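Local structure of probable zinc protease PqqL (Escherichia coli, 6OFT) at residues A[16-21]-A[197-202]; A[35-40]-A[387-392]; A[150-155]-A[245-250]; A[255-260]-A[430-435]. The protein probably acts as a zinc-dependent endopeptidase of the M16 family in the periplasm, the present chain being the first half of the full-length enzyme. One frame throughout, in Å; residues are numbered along the deposited sequence.

Contact 1 (A[16-21]-A[197-202])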
loop_
_atom_site.group_PDB
_atom_site.type_symbol
_atom_site.label_atom_id
_atom_site.label_comp_id
_atom_site.label_asym_id
_atom_site.label_seq_id
_atom_site.Cartn_x
_atom_site.Cartn_y
_atom_site.Cartn_z
ATOM N N ASN A 16 -11.214 -6.408 -26.970
ATOM C CA ASN A 16 -9.926 -7.098 -26.829
ATOM C C ASN A 16 -9.623 -7.519 -25.365
ATOM O O ASN A 16 -8.611 -8.161 -25.122
ATOM C CB ASN A 16 -8.784 -6.273 -27.448
ATOM C CG ASN A 16 -8.502 -4.956 -26.777
ATOM O OD1 ASN A 16 -8.932 -4.687 -25.655
ATOM N ND2 ASN A 16 -7.748 -4.110 -27.445
ATOM N N GLY A 17 -10.489 -7.152 -24.418
ATOM C CA GLY A 17 -10.330 -7.523 -23.016
ATOM C C GLY A 17 -9.733 -6.481 -22.093
ATOM O O GLY A 17 -9.680 -6.710 -20.878
ATOM N N LEU A 18 -9.250 -5.344 -22.651
ATOM C CA LEU A 18 -8.668 -4.265 -21.857
ATOM C C LEU A 18 -9.773 -3.605 -21.029
ATOM O O LEU A 18 -10.816 -3.264 -21.578
ATOM C CB LEU A 18 -7.951 -3.224 -22.754
ATOM C CG LEU A 18 -7.248 -2.069 -22.002
ATOM C CD1 LEU A 18 -5.806 -1.915 -22.441
ATOM C CD2 LEU A 18 -8.011 -0.750 -22.173
ATOM N N ARG A 19 -9.537 -3.418 -19.723
ATOM C CA ARG A 19 -10.511 -2.785 -18.843
ATOM C C ARG A 19 -10.199 -1.307 -18.739
ATOM O O ARG A 19 -9.057 -0.905 -18.938
ATOM C CB ARG A 19 -10.487 -3.425 -17.443
ATOM C CG ARG A 19 -11.163 -4.805 -17.328
ATOM C CD ARG A 19 -10.790 -5.469 -16.000
ATOM N NE ARG A 19 -9.495 -6.151 -16.091
ATOM C CZ ARG A 19 -8.829 -6.702 -15.076
ATOM N NH1 ARG A 19 -9.310 -6.629 -13.839
ATOM N NH2 ARG A 19 -7.670 -7.314 -15.290
ATOM N N TYR A 20 -11.208 -0.488 -18.442
ATOM C CA TYR A 20 -10.991 0.949 -18.252
ATOM C C TYR A 20 -11.815 1.457 -17.099
ATOM O O TYR A 20 -12.848 0.870 -16.764
ATOM C CB TYR A 20 -11.243 1.765 -19.532
ATOM C CG TYR A 20 -12.565 1.470 -20.214
ATOM C CD1 TYR A 20 -13.735 2.115 -19.821
ATOM C CD2 TYR A 20 -12.639 0.575 -21.274
ATOM C CE1 TYR A 20 -14.960 1.821 -20.422
ATOM C CE2 TYR A 20 -13.851 0.300 -21.904
ATOM C CZ TYR A 20 -15.009 0.928 -21.479
ATOM O OH TYR A 20 -16.196 0.666 -22.118
ATOM N N MET A 21 -11.338 2.534 -16.467
ATOM C CA MET A 21 -11.994 3.194 -15.341
ATOM C C MET A 21 -11.821 4.667 -15.559
ATOM O O MET A 21 -10.692 5.139 -15.728
ATOM C CB MET A 21 -11.384 2.787 -13.991
ATOM C CG MET A 21 -11.337 1.303 -13.756
ATOM S SD MET A 21 -10.798 0.967 -12.084
ATOM C CE MET A 21 -12.270 0.212 -11.445
ATOM N N ASN A 197 -6.163 -8.369 -21.578
ATOM C CA ASN A 197 -7.004 -8.884 -20.488
ATOM C C ASN A 197 -6.341 -8.794 -19.087
ATOM O O ASN A 197 -6.998 -9.077 -18.083
ATOM C CB ASN A 197 -7.473 -10.314 -20.805
ATOM C CG ASN A 197 -6.406 -11.374 -20.668
ATOM O OD1 ASN A 197 -5.215 -11.136 -20.885
ATOM N ND2 ASN A 197 -6.819 -12.580 -20.311
ATOM N N ASN A 198 -5.053 -8.394 -19.029
ATOM C CA ASN A 198 -4.315 -8.209 -17.790
ATOM C C ASN A 198 -4.042 -6.702 -17.610
ATOM O O ASN A 198 -3.206 -6.317 -16.788
ATOM C CB ASN A 198 -2.999 -9.033 -17.832
ATOM C CG ASN A 198 -2.312 -9.184 -16.498
ATOM O OD1 ASN A 198 -2.952 -9.363 -15.458
ATOM N ND2 ASN A 198 -0.993 -9.096 -16.494
ATOM N N MET A 199 -4.783 -5.846 -18.355
ATOM C CA MET A 199 -4.594 -4.389 -18.305
ATOM C C MET A 199 -5.848 -3.596 -18.001
ATOM O O MET A 199 -6.937 -3.932 -18.468
ATOM C CB MET A 199 -4.034 -3.857 -19.632
ATOM C CG MET A 199 -2.630 -4.268 -19.919
ATOM S SD MET A 199 -2.267 -3.806 -21.613
ATOM C CE MET A 199 -0.634 -4.448 -21.748
ATOM N N THR A 200 -5.660 -2.510 -17.235
ATOM C CA THR A 200 -6.687 -1.536 -16.906
ATOM C C THR A 200 -6.101 -0.162 -17.195
ATOM O O THR A 200 -5.025 0.162 -16.684
ATOM C CB THR A 200 -7.158 -1.663 -15.451
ATOM O OG1 THR A 200 -7.665 -2.986 -15.241
ATOM C CG2 THR A 200 -8.228 -0.639 -15.104
ATOM N N PHE A 201 -6.779 0.614 -18.055
ATOM C CA PHE A 201 -6.389 1.985 -18.363
ATOM C C PHE A 201 -7.268 2.900 -17.482
ATOM O O PHE A 201 -8.497 2.801 -17.532
ATOM C CB PHE A 201 -6.556 2.306 -19.877
ATOM C CG PHE A 201 -5.875 3.611 -20.219
ATOM C CD1 PHE A 201 -4.492 3.690 -20.299
ATOM C CD2 PHE A 201 -6.616 4.772 -20.414
ATOM C CE1 PHE A 201 -3.856 4.911 -20.546
ATOM C CE2 PHE A 201 -5.978 5.984 -20.683
ATOM C CZ PHE A 201 -4.601 6.043 -20.741
ATOM N N ILE A 202 -6.636 3.746 -16.645
ATOM C CA ILE A 202 -7.314 4.630 -15.681
ATOM C C ILE A 202 -7.237 6.113 -16.091
ATOM O O ILE A 202 -6.150 6.643 -16.278
ATOM C CB ILE A 202 -6.757 4.362 -14.248
ATOM C CG1 ILE A 202 -6.921 2.868 -13.849
ATOM C CG2 ILE A 202 -7.383 5.299 -13.196
ATOM C CD1 ILE A 202 -6.086 2.426 -12.654
HETATM O O HOH W 1 -8.154 -6.345 -18.473
HETATM O O HOH W 2 -5.540 -9.489 -14.602
#
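Asn197 meets Arg19 and Gly17 where two parallel strands, 19-24 and 199-205, begin to run side by side in the six-stranded mixed sheet of the first M16 domain. Its carbonyl O takes a weak bond from Arg19 NH2, while its CA sends a CH toward Gly17 O at 3.5 Å. Asn198 OD1 accepts from a water that in turn accepts weakly from Arg19 NH2, while the amide's ND2 bonds to Thr40. At Met199 the strand pairing starts: its O accepts Arg19 N at 2.9 Å, and its CB packs on Leu18 CD1 at 3.8 Å. A second water accepts from Arg19 NE at 2.7 Å and lies close to both Met199 O and Gly17 O, bridging the strands. Thr200 OG1 lies over one face of the Arg19 guanidinium, near the rim, and is hydrogen-bonded to His39; the arginine reaches it because its chain bends at chi3 (-83°). With an alanine here, Asn197 O would probably lose its weak donor and two waters their arginine partner. Phe201 N bonds to Arg19 O, its O receives Met21 N, and its ring meets Phe117 edge-to-face. At Ile202 the pairing continues with a CH contact, CA to Met21 O at 3.4 Å.

Contact 2 (A[35-40]-A[387-392]); sequences WLQIHT and SSSLNN
Gln37 CG and Ser389 OG both stand anti to their own backbone N (chi1 171° and -179°), which carries the extended glutamine chain from the strand to the helix and turns the serine hydroxyl to meet it. Ser389 OG donates to Gln37 OE1 at 2.6 Å, in the plane of the amide carbonyl, with a C=O...donor angle of 147°. The amide's other end is held too: NE2 is bonded to Glu95 and to the carbonyl of Ala386, one turn earlier in the same helix, so the flat group is fixed from both ends. NE2 also comes within 4.0 Å of Leu390 CB, the two side chains crossing at about a right angle. A leucine in its place would probably leave the Ser389 hydroxyl without its acceptor, and Glu95 and the Ala386 carbonyl without the amide N-H donors. The Gln37 side chain lies about 11 Å from that of Glu57, the predicted catalytic proton acceptor. His39 approaches edge-on, CE1 lying 3.5 Å from Ser389 O near the ring plane. Gln37 CG sits over one face of that imidazole, toward the rim. A water in the ring plane joins His39 ND1 at 2.8 Å to Leu390 O, and His39 NE2 is bonded to Thr200 OG1. The contact thus sets the last turn of helix 378-391 against one face of the sheet, on strand 31-38 between strands 199-205 and 96-103.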
loop_
_atom_site.group_PDB
_atom_site.type_symbol
_atom_site.label_atom_id
_atom_site.label_comp_id
_atom_site.label_asym_id
_atom_site.label_seq_id
_atom_site.Cartn_x
_atom_site.Cartn_y
_atom_site.Cartn_z
ATOM N N TRP A 35 -3.221 6.591 -16.416
ATOM C CA TRP A 35 -2.396 5.529 -15.858
ATOM C C TRP A 35 -2.703 4.215 -16.532
ATOM O O TRP A 35 -3.875 3.824 -16.605
ATOM C CB TRP A 35 -2.643 5.337 -14.338
ATOM C CG TRP A 35 -2.155 6.401 -13.388
ATOM C CD1 TRP A 35 -1.805 7.694 -13.682
ATOM C CD2 TRP A 35 -2.081 6.280 -11.963
ATOM N NE1 TRP A 35 -1.452 8.362 -12.530
ATOM C CE2 TRP A 35 -1.622 7.520 -11.457
ATOM C CE3 TRP A 35 -2.368 5.239 -11.056
ATOM C CZ2 TRP A 35 -1.473 7.760 -10.081
ATOM C CZ3 TRP A 35 -2.173 5.461 -9.696
ATOM C CH2 TRP A 35 -1.720 6.703 -9.223
ATOM N N LEU A 36 -1.650 3.494 -16.958
ATOM C CA LEU A 36 -1.783 2.156 -17.507
ATOM C C LEU A 36 -1.328 1.196 -16.403
ATOM O O LEU A 36 -0.167 1.230 -15.963
ATOM C CB LEU A 36 -0.974 1.950 -18.802
ATOM C CG LEU A 36 -0.959 0.497 -19.337
ATOM C CD1 LEU A 36 -2.399 0.016 -19.730
ATOM C CD2 LEU A 36 0.046 0.341 -20.497
ATOM N N GLN A 37 -2.255 0.344 -15.962
ATOM C CA GLN A 37 -2.015 -0.598 -14.886
ATOM C C GLN A 37 -1.928 -2.040 -15.378
ATOM O O GLN A 37 -2.902 -2.592 -15.873
ATOM C CB GLN A 37 -3.096 -0.415 -13.787
ATOM C CG GLN A 37 -3.106 -1.475 -12.676
ATOM C CD GLN A 37 -4.319 -1.299 -11.816
ATOM O OE1 GLN A 37 -5.457 -1.431 -12.273
ATOM N NE2 GLN A 37 -4.113 -0.968 -10.560
ATOM N N ILE A 38 -0.746 -2.648 -15.213
ATOM C CA ILE A 38 -0.503 -4.049 -15.554
ATOM C C ILE A 38 -0.744 -4.783 -14.255
ATOM O O ILE A 38 -0.083 -4.473 -13.270
ATOM C CB ILE A 38 0.944 -4.312 -16.100
ATOM C CG1 ILE A 38 1.419 -3.225 -17.129
ATOM C CG2 ILE A 38 1.092 -5.738 -16.644
ATOM C CD1 ILE A 38 0.597 -2.979 -18.400
ATOM N N HIS A 39 -1.640 -5.773 -14.254
ATOM C CA HIS A 39 -1.984 -6.508 -13.029
ATOM C C HIS A 39 -0.969 -7.594 -12.664
ATOM O O HIS A 39 -1.347 -8.651 -12.119
ATOM C CB HIS A 39 -3.411 -7.066 -13.120
ATOM C CG HIS A 39 -4.466 -6.000 -13.177
ATOM N ND1 HIS A 39 -5.239 -5.697 -12.076
ATOM C CD2 HIS A 39 -4.848 -5.214 -14.211
ATOM C CE1 HIS A 39 -6.067 -4.738 -12.466
ATOM N NE2 HIS A 39 -5.867 -4.416 -13.746
ATOM N N THR A 40 0.325 -7.323 -12.962
ATOM C CA THR A 40 1.442 -8.227 -12.699
ATOM C C THR A 40 2.641 -7.399 -12.262
ATOM O O THR A 40 2.984 -6.406 -12.922
ATOM C CB THR A 40 1.811 -9.046 -13.959
ATOM O OG1 THR A 40 0.698 -9.813 -14.397
ATOM C CG2 THR A 40 3.038 -9.966 -13.742
ATOM N N SER A 387 -5.982 1.223 -6.553
ATOM C CA SER A 387 -6.035 0.230 -5.481
ATOM C C SER A 387 -7.312 -0.616 -5.578
ATOM O O SER A 387 -7.254 -1.832 -5.413
ATOM C CB SER A 387 -5.976 0.932 -4.125
ATOM O OG SER A 387 -5.683 -0.013 -3.113
ATOM N N SER A 388 -8.473 0.022 -5.855
ATOM C CA SER A 388 -9.751 -0.695 -6.012
ATOM C C SER A 388 -9.667 -1.639 -7.196
ATOM O O SER A 388 -10.124 -2.785 -7.123
ATOM C CB SER A 388 -10.902 0.294 -6.210
ATOM O OG SER A 388 -10.926 1.191 -5.120
ATOM N N SER A 389 -9.041 -1.172 -8.270
ATOM C CA SER A 389 -8.822 -1.945 -9.491
ATOM C C SER A 389 -7.923 -3.162 -9.238
ATOM O O SER A 389 -8.236 -4.276 -9.694
ATOM C CB SER A 389 -8.212 -1.059 -10.571
ATOM O OG SER A 389 -8.017 -1.799 -11.763
ATOM N N LEU A 390 -6.820 -2.956 -8.507
ATOM C CA LEU A 390 -5.884 -4.037 -8.194
ATOM C C LEU A 390 -6.543 -5.144 -7.332
ATOM O O LEU A 390 -6.348 -6.337 -7.586
ATOM C CB LEU A 390 -4.658 -3.449 -7.487
ATOM C CG LEU A 390 -3.587 -4.441 -7.031
ATOM C CD1 LEU A 390 -2.698 -4.848 -8.179
ATOM C CD2 LEU A 390 -2.757 -3.865 -5.886
ATOM N N ASN A 391 -7.327 -4.734 -6.330
ATOM C CA ASN A 391 -7.948 -5.647 -5.374
ATOM C C ASN A 391 -9.305 -6.168 -5.766
ATOM O O ASN A 391 -9.842 -6.999 -5.035
ATOM C CB ASN A 391 -8.017 -4.987 -3.997
ATOM C CG ASN A 391 -6.651 -4.770 -3.407
ATOM O OD1 ASN A 391 -6.166 -3.643 -3.309
ATOM N ND2 ASN A 391 -5.998 -5.849 -3.017
ATOM N N ASN A 392 -9.863 -5.682 -6.905
ATOM C CA ASN A 392 -11.198 -6.016 -7.420
ATOM C C ASN A 392 -12.270 -5.749 -6.337
ATOM O O ASN A 392 -13.125 -6.586 -6.039
ATOM C CB ASN A 392 -11.237 -7.446 -8.008
ATOM C CG ASN A 392 -12.469 -7.758 -8.832
ATOM O OD1 ASN A 392 -12.984 -6.925 -9.595
ATOM N ND2 ASN A 392 -12.967 -8.978 -8.696
HETATM O O HOH W 3 -5.146 -7.458 -9.893
#

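Contact 3 (A[150-155]-A[245-250]); sequences WRTSQA and NIINDK
Arg151 reaches from helix 148-160 to Asp249, just past the end of strand 242-248, and its side chain meets the carboxylate at several points. CB already lies 3.6 Å from Asp249 OD1, and CD passes the same oxygen. The chain then bends at chi3 (-60°), turning the guanidinium side-on to the acid. NE donates to OD1 at 2.9 Å, and NH2 to OD2 at 3.1 Å, the latter on the syn lone pair and close to the guanidinium plane. This is a two-nitrogen salt bridge, though the planes of the two groups are turned 36° apart. NH2 has a further charged partner in Glu251, while Asp249 OD2 also accepts from the backbone N of that residue. The helix runs nearly antiparallel along the edge strand of the second, five-stranded sheet; the axes of 150-155 and 245-248 stand at 161° and approach to 9.3 Å. Farther along the helix the join is apolar: Thr152 CG2 touches Ile247 CD1 at 3.9 Å, and Ala155 CB rests on Ile247 CG1. A water donates to Asp249 OD1 at 2.7 Å and weakly to Thr152 OG1, which is also hydrogen-bonded to the carbonyl of Ala148.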
loop_
_atom_site.group_PDB
_atom_site.type_symbol
_atom_site.label_atom_id
_atom_site.label_comp_id
_atom_site.label_asym_id
_atom_site.label_seq_id
_atom_site.Cartn_x
_atom_site.Cartn_y
_atom_site.Cartn_z
ATOM N N TRP A 150 15.413 1.476 4.479
ATOM C CA TRP A 150 15.605 0.237 3.727
ATOM C C TRP A 150 16.243 -0.837 4.613
ATOM O O TRP A 150 15.790 -1.975 4.594
ATOM C CB TRP A 150 16.469 0.471 2.473
ATOM C CG TRP A 150 16.635 -0.759 1.624
ATOM C CD1 TRP A 150 15.748 -1.249 0.708
ATOM C CD2 TRP A 150 17.741 -1.674 1.643
ATOM N NE1 TRP A 150 16.233 -2.415 0.158
ATOM C CE2 TRP A 150 17.457 -2.694 0.707
ATOM C CE3 TRP A 150 18.933 -1.747 2.383
ATOM C CZ2 TRP A 150 18.344 -3.750 0.459
ATOM C CZ3 TRP A 150 19.801 -2.805 2.153
ATOM C CH2 TRP A 150 19.506 -3.789 1.199
ATOM N N ARG A 151 17.298 -0.480 5.364
ATOM C CA ARG A 151 17.997 -1.395 6.269
ATOM C C ARG A 151 17.059 -1.891 7.381
ATOM O O ARG A 151 17.127 -3.070 7.741
ATOM C CB ARG A 151 19.244 -0.738 6.875
ATOM C CG ARG A 151 20.352 -0.453 5.863
ATOM C CD ARG A 151 21.652 -0.069 6.540
ATOM N NE ARG A 151 21.527 1.135 7.368
ATOM C CZ ARG A 151 21.805 2.371 6.959
ATOM N NH1 ARG A 151 22.210 2.591 5.715
ATOM N NH2 ARG A 151 21.683 3.394 7.795
ATOM N N THR A 152 16.172 -0.995 7.895
ATOM C CA THR A 152 15.166 -1.313 8.916
ATOM C C THR A 152 14.158 -2.304 8.318
ATOM O O THR A 152 13.916 -3.345 8.933
ATOM C CB THR A 152 14.511 -0.035 9.484
ATOM O OG1 THR A 152 15.524 0.859 9.946
ATOM C CG2 THR A 152 13.543 -0.330 10.620
ATOM N N SER A 153 13.614 -2.000 7.099
ATOM C CA SER A 153 12.704 -2.884 6.361
ATOM C C SER A 153 13.338 -4.243 6.085
ATOM O O SER A 153 12.665 -5.259 6.250
ATOM C CB SER A 153 12.257 -2.252 5.044
ATOM O OG SER A 153 11.323 -1.214 5.274
ATOM N N GLN A 154 14.632 -4.274 5.691
ATOM C CA GLN A 154 15.361 -5.528 5.459
ATOM C C GLN A 154 15.467 -6.376 6.731
ATOM O O GLN A 154 15.290 -7.594 6.661
ATOM C CB GLN A 154 16.775 -5.276 4.902
ATOM C CG GLN A 154 16.818 -4.820 3.449
ATOM C CD GLN A 154 16.149 -5.749 2.467
ATOM O OE1 GLN A 154 15.158 -5.391 1.828
ATOM N NE2 GLN A 154 16.673 -6.953 2.322
ATOM N N ALA A 155 15.773 -5.731 7.884
ATOM C CA ALA A 155 15.890 -6.396 9.194
ATOM C C ALA A 155 14.536 -6.942 9.695
ATOM O O ALA A 155 14.494 -8.027 10.277
ATOM C CB ALA A 155 16.484 -5.446 10.225
ATOM N N ASN A 245 12.953 -9.385 18.027
ATOM C CA ASN A 245 13.990 -8.718 17.232
ATOM C C ASN A 245 14.415 -7.379 17.824
ATOM O O ASN A 245 13.603 -6.669 18.413
ATOM C CB ASN A 245 13.496 -8.478 15.790
ATOM C CG ASN A 245 14.607 -8.160 14.812
ATOM O OD1 ASN A 245 15.770 -8.463 15.040
ATOM N ND2 ASN A 245 14.277 -7.536 13.705
ATOM N N ILE A 246 15.689 -7.035 17.653
ATOM C CA ILE A 246 16.221 -5.732 18.048
ATOM C C ILE A 246 16.899 -5.188 16.802
ATOM O O ILE A 246 17.748 -5.872 16.221
ATOM C CB ILE A 246 17.147 -5.727 19.308
ATOM C CG1 ILE A 246 16.423 -6.266 20.572
ATOM C CG2 ILE A 246 17.728 -4.312 19.577
ATOM C CD1 ILE A 246 17.429 -6.716 21.751
ATOM N N ILE A 247 16.444 -4.009 16.332
ATOM C CA ILE A 247 17.007 -3.356 15.152
ATOM C C ILE A 247 17.963 -2.292 15.646
ATOM O O ILE A 247 17.537 -1.313 16.259
ATOM C CB ILE A 247 15.939 -2.794 14.164
ATOM C CG1 ILE A 247 14.967 -3.906 13.708
ATOM C CG2 ILE A 247 16.625 -2.104 12.955
ATOM C CD1 ILE A 247 13.806 -3.459 12.930
ATOM N N ASN A 248 19.258 -2.509 15.414
ATOM C CA ASN A 248 20.288 -1.568 15.818
ATOM C C ASN A 248 20.807 -0.828 14.571
ATOM O O ASN A 248 21.466 -1.428 13.713
ATOM C CB ASN A 248 21.419 -2.290 16.572
ATOM C CG ASN A 248 22.354 -1.385 17.353
ATOM O OD1 ASN A 248 22.629 -0.234 16.982
ATOM N ND2 ASN A 248 22.878 -1.899 18.457
ATOM N N ASP A 249 20.458 0.465 14.454
ATOM C CA ASP A 249 20.883 1.324 13.342
ATOM C C ASP A 249 21.108 2.733 13.862
ATOM O O ASP A 249 20.162 3.399 14.284
ATOM C CB ASP A 249 19.864 1.305 12.185
ATOM C CG ASP A 249 20.366 1.790 10.823
ATOM O OD1 ASP A 249 19.927 1.233 9.801
ATOM O OD2 ASP A 249 21.181 2.744 10.785
ATOM N N LYS A 250 22.372 3.184 13.826
ATOM C CA LYS A 250 22.809 4.495 14.319
ATOM C C LYS A 250 22.159 5.665 13.586
ATOM O O LYS A 250 22.036 6.744 14.167
ATOM C CB LYS A 250 24.345 4.612 14.314
ATOM C CG LYS A 250 25.049 3.482 15.067
ATOM C CD LYS A 250 26.121 3.983 16.031
ATOM C CE LYS A 250 26.923 2.852 16.638
ATOM N NZ LYS A 250 26.104 1.982 17.530
HETATM O O HOH W 4 18.352 -0.909 10.216
#

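Contact 4 (A[255-260]-A[430-435])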
loop_
_atom_site.group_PDB
_atom_site.type_symbol
_atom_site.label_atom_id
_atom_site.label_comp_id
_atom_site.label_asym_id
_atom_site.label_seq_id
_atom_site.Cartn_x
_atom_site.Cartn_y
_atom_site.Cartn_z
ATOM N N ASN A 255 13.909 5.656 19.007
ATOM C CA ASN A 255 14.056 4.412 19.752
ATOM C C ASN A 255 12.681 4.029 20.259
ATOM O O ASN A 255 11.871 4.912 20.526
ATOM C CB ASN A 255 15.042 4.554 20.910
ATOM C CG ASN A 255 16.462 4.821 20.467
ATOM O OD1 ASN A 255 16.968 4.266 19.480
ATOM N ND2 ASN A 255 17.140 5.686 21.190
ATOM N N GLY A 256 12.405 2.732 20.356
ATOM C CA GLY A 256 11.101 2.280 20.829
ATOM C C GLY A 256 10.884 0.786 20.842
ATOM O O GLY A 256 11.799 0.004 20.573
ATOM N N ILE A 257 9.647 0.398 21.165
ATOM C CA ILE A 257 9.207 -0.988 21.267
ATOM C C ILE A 257 7.864 -1.156 20.551
ATOM O O ILE A 257 7.009 -0.281 20.630
ATOM C CB ILE A 257 9.192 -1.478 22.757
ATOM C CG1 ILE A 257 8.933 -3.012 22.861
ATOM C CG2 ILE A 257 8.222 -0.654 23.639
ATOM C CD1 ILE A 257 9.289 -3.670 24.201
ATOM N N ALA A 258 7.691 -2.278 19.846
ATOM C CA ALA A 258 6.445 -2.560 19.161
ATOM C C ALA A 258 6.083 -4.046 19.239
ATOM O O ALA A 258 6.971 -4.906 19.260
ATOM C CB ALA A 258 6.541 -2.113 17.701
ATOM N N LEU A 259 4.798 -4.322 19.299
ATOM C CA LEU A 259 4.269 -5.704 19.200
ATOM C C LEU A 259 3.522 -5.803 17.863
ATOM O O LEU A 259 2.669 -4.967 17.641
ATOM C CB LEU A 259 3.334 -6.015 20.360
ATOM C CG LEU A 259 2.591 -7.343 20.262
ATOM C CD1 LEU A 259 3.549 -8.504 20.141
ATOM C CD2 LEU A 259 1.680 -7.558 21.450
ATOM N N TYR A 260 3.897 -6.734 17.010
ATOM C CA TYR A 260 3.290 -6.953 15.702
ATOM C C TYR A 260 2.514 -8.257 15.701
ATOM O O TYR A 260 3.034 -9.279 16.148
ATOM C CB TYR A 260 4.379 -7.074 14.625
ATOM C CG TYR A 260 5.035 -5.779 14.190
ATOM C CD1 TYR A 260 6.015 -5.174 14.973
ATOM C CD2 TYR A 260 4.757 -5.217 12.945
ATOM C CE1 TYR A 260 6.660 -4.009 14.557
ATOM C CE2 TYR A 260 5.388 -4.045 12.522
ATOM C CZ TYR A 260 6.314 -3.426 13.347
ATOM O OH TYR A 260 6.933 -2.266 12.942
ATOM N N ALA A 430 2.972 -13.666 16.038
ATOM C CA ALA A 430 3.388 -12.372 16.602
ATOM C C ALA A 430 4.896 -12.207 16.783
ATOM O O ALA A 430 5.566 -13.214 16.824
ATOM C CB ALA A 430 2.687 -12.123 17.905
ATOM N N PHE A 431 5.351 -10.963 16.886
ATOM C CA PHE A 431 6.746 -10.683 17.176
ATOM C C PHE A 431 6.928 -9.353 17.906
ATOM O O PHE A 431 6.245 -8.371 17.596
ATOM C CB PHE A 431 7.659 -10.797 15.932
ATOM C CG PHE A 431 7.497 -9.759 14.847
ATOM C CD1 PHE A 431 6.667 -9.997 13.749
ATOM C CD2 PHE A 431 8.235 -8.578 14.874
ATOM C CE1 PHE A 431 6.561 -9.060 12.717
ATOM C CE2 PHE A 431 8.110 -7.628 13.852
ATOM C CZ PHE A 431 7.292 -7.885 12.770
ATOM N N TRP A 432 7.829 -9.362 18.869
ATOM C CA TRP A 432 8.252 -8.170 19.638
ATOM C C TRP A 432 9.418 -7.521 18.910
ATOM O O TRP A 432 10.269 -8.235 18.448
ATOM C CB TRP A 432 8.664 -8.532 21.062
ATOM C CG TRP A 432 7.499 -8.789 21.951
ATOM C CD1 TRP A 432 6.976 -9.994 22.261
ATOM C CD2 TRP A 432 6.690 -7.812 22.613
ATOM N NE1 TRP A 432 5.906 -9.833 23.079
ATOM C CE2 TRP A 432 5.697 -8.511 23.310
ATOM C CE3 TRP A 432 6.712 -6.423 22.695
ATOM C CZ2 TRP A 432 4.730 -7.871 24.075
ATOM C CZ3 TRP A 432 5.761 -5.794 23.450
ATOM C CH2 TRP A 432 4.775 -6.505 24.123
ATOM N N GLU A 433 9.441 -6.220 18.839
ATOM C CA GLU A 433 10.533 -5.538 18.178
ATOM C C GLU A 433 10.961 -4.268 18.900
ATOM O O GLU A 433 10.128 -3.443 19.254
ATOM C CB GLU A 433 10.138 -5.222 16.730
ATOM C CG GLU A 433 11.244 -4.612 15.891
ATOM C CD GLU A 433 10.666 -3.930 14.675
ATOM O OE1 GLU A 433 10.487 -4.618 13.646
ATOM O OE2 GLU A 433 10.351 -2.723 14.761
ATOM N N GLN A 434 12.270 -4.104 19.072
ATOM C CA GLN A 434 12.853 -2.904 19.648
ATOM C C GLN A 434 13.773 -2.262 18.639
ATOM O O GLN A 434 14.448 -2.960 17.892
ATOM C CB GLN A 434 13.599 -3.192 20.953
ATOM C CG GLN A 434 12.653 -3.264 22.152
ATOM C CD GLN A 434 13.293 -3.884 23.357
ATOM O OE1 GLN A 434 13.455 -3.251 24.400
ATOM N NE2 GLN A 434 13.657 -5.144 23.250
ATOM N N MET A 435 13.806 -0.932 18.627
ATOM C CA MET A 435 14.660 -0.161 17.730
ATOM C C MET A 435 15.586 0.679 18.575
ATOM O O MET A 435 15.128 1.342 19.503
ATOM C CB MET A 435 13.813 0.689 16.779
ATOM C CG MET A 435 13.185 -0.135 15.678
ATOM S SD MET A 435 12.069 0.785 14.600
ATOM C CE MET A 435 13.262 1.876 13.718
#
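Tyr260 and Phe431 form a hydrogen-bonded pair between the antiparallel strands 256-264 and 430-436, inner strands of the mixed five-stranded sheet of the second domain. Their rings are nearly parallel (7°) but strongly displaced, with little ring-over-ring overlap. Phe431 CZ lies over the Tyr260 ring near its rim, 3.4 Å from CG, and Tyr260 CB in turn stands above the Phe431 ring as a CH-pi contact. Phe431 gets there with CG between its backbone N and carbonyl carbon (chi1 69°). On the sheet's other face Leu259 CD1 sits over the five-membered ring of Trp432, 3.9 Å from its centroid, while Ile257 CD1 nears Trp432 CE3 and Ile257 CG1 lies alongside Gln434 CG at 3.8 Å. Reciprocal backbone bonds set these partners: Tyr260 with Phe431, Ala258 with Glu433 (Ala258 N to Glu433 O, 2.8 Å), and Gly256 with Met435. Farther out, Phe321 stacks on Tyr260, Phe244 meets Trp432, and helix 448-459 packs on the indole, whose NE1 bonds to a glycerol probably from crystallisation. Glu433 is held by salt bridges from Arg156 of helix 148-160 and Arg323 of strand 317-326, with Tyr260 CE1 3.9 Å from its OE2. Side-chain contacts are mainly apolar and aromatic, over a fully bonded backbone pairing, and the one buried carboxylate has two arginines close by, which would probably keep it ionised.

How the contacts relate
Contacts 1 and 2 belong to the six-stranded sheet, and contacts 3 and 4 to the five-stranded one, on the opposite side of the chain's centre from contact 1. Within each pair the strands are sheet neighbours: 199-205 of contact 1 lies beside 31-38 of contact 2, and 430-436 of contact 4 beside 242-248 of contact 3. Contacts 1 and 4 are strand pairings, parallel in the first and antiparallel in the second; contacts 2 and 3 set a helix against the sheet. Contact 4 is the buried one, rich in aromatic rings, whereas the other three are partly buried and lean more on water. Their polar ties differ: an amide-hydroxyl bond in contact 2, an ion pair in contact 3.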